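Local atomic coordinates of response regulator aspartate phosphatase H (Bacillus subtilis, PDB entry 3Q15), a protein that dephosphorylates the sporulation response regulator Spo0F and also acts on the competence regulator ComA, helping to separate competence and sporulation in time. Residues Asp50-Arg61 with Leu95-Phe106. Sequence-based numbering, arbitrary orientation.
Sequences DLLIYYSLMCFR and LTGLLKYYSLFF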
loop_
_atom_site.group_PDB
_atom_site.type_symbol
_atom_site.label_atom_id
_atom_site.label_comp_id
_atom_site.label_asym_id
_atom_site.label_seq_id
_atom_site.Cartn_x
_atom_site.Cartn_y
_atom_site.Cartn_z
ATOM N N ASP A 50 16.258 -18.571 0.783
ATOM C CA ASP A 50 16.037 -17.780 -0.423
ATOM C C ASP A 50 17.300 -17.011 -0.786
ATOM O O ASP A 50 17.631 -16.858 -1.963
ATOM C CB ASP A 50 14.880 -16.797 -0.234
ATOM C CG ASP A 50 13.557 -17.489 0.006
ATOM O OD1 ASP A 50 13.341 -18.586 -0.553
ATOM O OD2 ASP A 50 12.730 -16.928 0.755
ATOM N N LEU A 51 17.995 -16.520 0.237
ATOM C CA LEU A 51 19.250 -15.809 0.044
ATOM C C LEU A 51 20.287 -16.757 -0.546
ATOM O O LEU A 51 21.001 -16.401 -1.484
ATOM C CB LEU A 51 19.743 -15.227 1.373
ATOM C CG LEU A 51 20.960 -14.292 1.349
ATOM C CD1 LEU A 51 22.250 -15.063 1.099
ATOM C CD2 LEU A 51 20.775 -13.187 0.318
ATOM N N LEU A 52 20.357 -17.966 0.005
ATOM C CA LEU A 52 21.316 -18.969 -0.454
ATOM C C LEU A 52 21.099 -19.351 -1.917
ATOM O O LEU A 52 22.053 -19.638 -2.635
ATOM C CB LEU A 52 21.249 -20.223 0.419
ATOM C CG LEU A 52 21.508 -20.042 1.914
ATOM C CD1 LEU A 52 21.463 -21.388 2.620
ATOM C CD2 LEU A 52 22.841 -19.356 2.150
ATOM N N ILE A 53 19.841 -19.369 -2.347
ATOM C CA ILE A 53 19.519 -19.628 -3.743
ATOM C C ILE A 53 20.044 -18.496 -4.610
ATOM O O ILE A 53 20.661 -18.730 -5.645
ATOM C CB ILE A 53 18.001 -19.757 -3.962
ATOM C CG1 ILE A 53 17.460 -20.993 -3.239
ATOM C CG2 ILE A 53 17.685 -19.830 -5.449
ATOM C CD1 ILE A 53 15.991 -21.223 -3.475
ATOM N N TYR A 54 19.799 -17.264 -4.173
ATOM C CA TYR A 54 20.286 -16.081 -4.877
ATOM C C TYR A 54 21.810 -16.122 -4.967
ATOM O O TYR A 54 22.396 -15.779 -5.996
ATOM C CB TYR A 54 19.818 -14.816 -4.153
ATOM C CG TYR A 54 20.199 -13.514 -4.822
ATOM C CD1 TYR A 54 20.399 -13.437 -6.195
ATOM C CD2 TYR A 54 20.365 -12.354 -4.072
ATOM C CE1 TYR A 54 20.748 -12.240 -6.800
ATOM C CE2 TYR A 54 20.713 -11.160 -4.667
ATOM C CZ TYR A 54 20.905 -11.107 -6.030
ATOM O OH TYR A 54 21.256 -9.911 -6.622
ATOM N N TYR A 55 22.447 -16.561 -3.886
ATOM C CA TYR A 55 23.897 -16.714 -3.854
ATOM C C TYR A 55 24.393 -17.738 -4.878
ATOM O O TYR A 55 25.354 -17.480 -5.605
ATOM C CB TYR A 55 24.369 -17.105 -2.450
ATOM C CG TYR A 55 25.755 -17.711 -2.425
ATOM C CD1 TYR A 55 26.887 -16.908 -2.436
ATOM C CD2 TYR A 55 25.929 -19.088 -2.395
ATOM C CE1 TYR A 55 28.156 -17.463 -2.418
ATOM C CE2 TYR A 55 27.193 -19.650 -2.376
ATOM C CZ TYR A 55 28.302 -18.832 -2.387
ATOM O OH TYR A 55 29.559 -19.391 -2.370
ATOM N N SER A 56 23.742 -18.898 -4.920
ATOM C CA SER A 56 24.137 -19.972 -5.830
ATOM C C SER A 56 23.933 -19.597 -7.293
ATOM O O SER A 56 24.758 -19.923 -8.146
ATOM C CB SER A 56 23.388 -21.269 -5.507
ATOM O OG SER A 56 23.809 -21.794 -4.260
ATOM N N LEU A 57 22.831 -18.916 -7.585
ATOM C CA LEU A 57 22.601 -18.414 -8.930
ATOM C C LEU A 57 23.680 -17.396 -9.309
ATOM O O LEU A 57 24.185 -17.400 -10.434
ATOM C CB LEU A 57 21.211 -17.789 -9.041
ATOM C CG LEU A 57 20.012 -18.720 -8.829
ATOM C CD1 LEU A 57 18.710 -17.925 -8.846
ATOM C CD2 LEU A 57 19.986 -19.834 -9.874
ATOM N N MET A 58 24.037 -16.527 -8.367
ATOM C CA MET A 58 25.076 -15.540 -8.631
ATOM C C MET A 58 26.424 -16.221 -8.871
ATOM O O MET A 58 27.195 -15.791 -9.725
ATOM C CB MET A 58 25.184 -14.512 -7.502
ATOM C CG MET A 58 26.031 -13.305 -7.869
ATOM S SD MET A 58 25.376 -12.406 -9.289
ATOM C CE MET A 58 23.751 -11.956 -8.682
ATOM N N CYS A 59 26.699 -17.286 -8.123
ATOM C CA CYS A 59 27.910 -18.073 -8.337
ATOM C C CYS A 59 27.975 -18.579 -9.777
ATOM O O CYS A 59 29.046 -18.625 -10.383
ATOM C CB CYS A 59 27.976 -19.257 -7.367
ATOM S SG CYS A 59 28.443 -18.828 -5.672
ATOM N N PHE A 60 26.819 -18.956 -10.313
ATOM C CA PHE A 60 26.733 -19.479 -11.671
ATOM C C PHE A 60 26.933 -18.348 -12.674
ATOM O O PHE A 60 27.663 -18.490 -13.655
ATOM C CB PHE A 60 25.379 -20.163 -11.887
ATOM C CG PHE A 60 25.228 -20.817 -13.236
ATOM C CD1 PHE A 60 25.847 -22.026 -13.508
ATOM C CD2 PHE A 60 24.448 -20.232 -14.222
ATOM C CE1 PHE A 60 25.706 -22.632 -14.747
ATOM C CE2 PHE A 60 24.303 -20.833 -15.462
ATOM C CZ PHE A 60 24.932 -22.035 -15.724
ATOM N N ARG A 61 26.280 -17.222 -12.412
ATOM C CA ARG A 61 26.412 -16.045 -13.257
ATOM C C ARG A 61 27.860 -15.566 -13.255
ATOM O O ARG A 61 28.392 -15.165 -14.290
ATOM C CB ARG A 61 25.474 -14.938 -12.771
ATOM C CG ARG A 61 25.498 -13.684 -13.618
ATOM C CD ARG A 61 25.222 -13.988 -15.084
ATOM N NE ARG A 61 25.213 -12.766 -15.883
ATOM C CZ ARG A 61 26.303 -12.208 -16.396
ATOM N NH1 ARG A 61 27.487 -12.769 -16.198
ATOM N NH2 ARG A 61 26.213 -11.094 -17.107
ATOM N N LEU A 95 17.600 -17.164 -16.036
ATOM C CA LEU A 95 18.586 -16.840 -15.012
ATOM C C LEU A 95 18.641 -15.336 -14.785
ATOM O O LEU A 95 18.592 -14.859 -13.650
ATOM C CB LEU A 95 19.970 -17.338 -15.431
ATOM C CG LEU A 95 21.120 -16.837 -14.556
ATOM C CD1 LEU A 95 20.980 -17.366 -13.133
ATOM C CD2 LEU A 95 22.467 -17.220 -15.150
ATOM N N THR A 96 18.742 -14.592 -15.878
ATOM C CA THR A 96 18.841 -13.143 -15.800
ATOM C C THR A 96 17.585 -12.553 -15.159
ATOM O O THR A 96 17.667 -11.638 -14.343
ATOM C CB THR A 96 19.081 -12.530 -17.194
ATOM O OG1 THR A 96 20.266 -13.101 -17.761
ATOM C CG2 THR A 96 19.249 -11.024 -17.104
ATOM N N GLY A 97 16.427 -13.089 -15.528
ATOM C CA GLY A 97 15.166 -12.640 -14.969
ATOM C C GLY A 97 15.045 -12.915 -13.480
ATOM O O GLY A 97 14.566 -12.072 -12.724
ATOM N N LEU A 98 15.478 -14.097 -13.054
ATOM C CA LEU A 98 15.408 -14.462 -11.644
ATOM C C LEU A 98 16.364 -13.620 -10.807
ATOM O O LEU A 98 16.002 -13.145 -9.728
ATOM C CB LEU A 98 15.700 -15.951 -11.458
ATOM C CG LEU A 98 15.398 -16.527 -10.073
ATOM C CD1 LEU A 98 14.069 -16.003 -9.541
ATOM C CD2 LEU A 98 15.402 -18.049 -10.123
ATOM N N LEU A 99 17.584 -13.433 -11.310
ATOM C CA LEU A 99 18.565 -12.592 -10.627
ATOM C C LEU A 99 18.018 -11.189 -10.419
ATOM O O LEU A 99 18.131 -10.621 -9.334
ATOM C CB LEU A 99 19.874 -12.519 -11.418
ATOM C CG LEU A 99 20.705 -13.795 -11.510
ATOM C CD1 LEU A 99 21.965 -13.526 -12.319
ATOM C CD2 LEU A 99 21.050 -14.311 -10.123
ATOM N N LYS A 100 17.427 -10.632 -11.471
ATOM C CA LYS A 100 16.845 -9.306 -11.398
ATOM C C LYS A 100 15.788 -9.259 -10.301
ATOM O O LYS A 100 15.713 -8.295 -9.541
ATOM C CB LYS A 100 16.232 -8.913 -12.742
ATOM C CG LYS A 100 15.686 -7.498 -12.782
ATOM C CD LYS A 100 15.256 -7.117 -14.190
ATOM C CE LYS A 100 14.927 -5.634 -14.285
ATOM N NZ LYS A 100 14.508 -5.245 -15.661
ATOM N N TYR A 101 14.978 -10.310 -10.220
ATOM C CA TYR A 101 13.907 -10.381 -9.233
ATOM C C TYR A 101 14.464 -10.370 -7.816
ATOM O O TYR A 101 13.974 -9.646 -6.948
ATOM C CB TYR A 101 13.058 -11.638 -9.441
ATOM C CG TYR A 101 12.182 -11.972 -8.252
ATOM C CD1 TYR A 101 12.537 -12.977 -7.363
ATOM C CD2 TYR A 101 11.010 -11.268 -8.010
ATOM C CE1 TYR A 101 11.742 -13.281 -6.274
ATOM C CE2 TYR A 101 10.212 -11.562 -6.924
ATOM C CZ TYR A 101 10.579 -12.570 -6.059
ATOM O OH TYR A 101 9.776 -12.862 -4.977
ATOM N N TYR A 102 15.493 -11.173 -7.591
ATOM C CA TYR A 102 16.124 -11.251 -6.280
ATOM C C TYR A 102 16.799 -9.941 -5.878
ATOM O O TYR A 102 16.664 -9.495 -4.739
ATOM C CB TYR A 102 17.132 -12.400 -6.248
ATOM C CG TYR A 102 16.504 -13.750 -5.976
ATOM C CD1 TYR A 102 16.935 -14.885 -6.652
ATOM C CD2 TYR A 102 15.491 -13.892 -5.036
ATOM C CE1 TYR A 102 16.371 -16.121 -6.408
ATOM C CE2 TYR A 102 14.918 -15.127 -4.782
ATOM C CZ TYR A 102 15.366 -16.239 -5.474
ATOM O OH TYR A 102 14.814 -17.474 -5.240
ATOM N N SER A 103 17.525 -9.327 -6.809
ATOM C CA SER A 103 18.249 -8.100 -6.498
ATOM C C SER A 103 17.287 -7.025 -6.003
ATOM O O SER A 103 17.589 -6.305 -5.057
ATOM C CB SER A 103 19.041 -7.595 -7.712
ATOM O OG SER A 103 18.172 -7.195 -8.763
ATOM N N LEU A 104 16.129 -6.938 -6.650
ATOM C CA LEU A 104 15.097 -5.974 -6.287
ATOM C C LEU A 104 14.399 -6.370 -4.988
ATOM O O LEU A 104 14.082 -5.520 -4.153
ATOM C CB LEU A 104 14.065 -5.861 -7.411
ATOM C CG LEU A 104 14.540 -5.261 -8.735
ATOM C CD1 LEU A 104 13.538 -5.540 -9.846
ATOM C CD2 LEU A 104 14.788 -3.761 -8.584
ATOM N N PHE A 105 14.155 -7.665 -4.827
ATOM C CA PHE A 105 13.467 -8.164 -3.647
ATOM C C PHE A 105 14.285 -7.900 -2.393
ATOM O O PHE A 105 13.807 -7.266 -1.454
ATOM C CB PHE A 105 13.165 -9.660 -3.771
ATOM C CG PHE A 105 12.560 -10.254 -2.527
ATOM C CD1 PHE A 105 11.187 -10.215 -2.320
ATOM C CD2 PHE A 105 13.364 -10.833 -1.557
ATOM C CE1 PHE A 105 10.624 -10.754 -1.170
ATOM C CE2 PHE A 105 12.810 -11.374 -0.403
ATOM C CZ PHE A 105 11.436 -11.334 -0.209
ATOM N N PHE A 106 15.521 -8.382 -2.383
ATOM C CA PHE A 106 16.383 -8.203 -1.223
ATOM C C PHE A 106 16.749 -6.745 -0.970
ATOM O O PHE A 106 17.029 -6.366 0.162
ATOM C CB PHE A 106 17.637 -9.060 -1.344
ATOM C CG PHE A 106 17.388 -10.506 -1.073
ATOM C CD1 PHE A 106 17.113 -10.939 0.213
ATOM C CD2 PHE A 106 17.405 -11.431 -2.100
ATOM C CE1 PHE A 106 16.866 -12.278 0.472
ATOM C CE2 PHE A 106 17.163 -12.769 -1.848
ATOM C CZ PHE A 106 16.893 -13.193 -0.561
HETATM O O HOH W 1 12.940 -17.650 -3.432
HETATM O O HOH W 2 22.497 -12.384 -15.854
#
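Tyr54 and Tyr102 interdigitate from opposing helices, each ring lying against the other's CB. Tyr102 CB sits over a face of the Tyr54 ring, 3.5 Å from its centroid, and Tyr54 CB returns the CH-pi contact over the Tyr102 face, while the two ring planes meet obliquely at 38°. With CG anti to the backbone N (chi1 -177°), Tyr54 reaches across to the 95-106 helix as a knob among Leu99, Tyr102, Ser103 and Phe106. Its hydroxyl passes Ser103 CB and hydrogen-bonds Asn17 of helix 9-24, so a tyrosine here combines a flat apolar body with a polar end that is satisfied in a buried setting. With an alanine here, Asn17 would probably lose this partner and a gap would open beside Tyr102 CB and Phe106. The Phe106 ring is almost parallel to that of Tyr54 but slid aside, with little overlap; Leu51 CD2 covers one Phe106 face, 4.0 Å from the centroid. Leu57 fills the next hole: its branched end puts CD1 3.5 Å from Leu98 CD2 and at the edge of the Tyr102 ring, and its CB meets Leu99 CD2. Leu99 answers as a knob between Tyr54, Leu57, Met58 and Arg61. One water bridges Tyr102 OH and, weakly, Asp50 OD1, which also hydrogen-bonds a polar side chain of another protein's chain; a second joins Arg61 NE to Thr96 OG1. Such mutual knobs-into-holes packing, with axes at 134°, makes a helix-helix interface tying helix 49-67 of the N-terminal region to helix 93-113, which leads into the first predicted TPR.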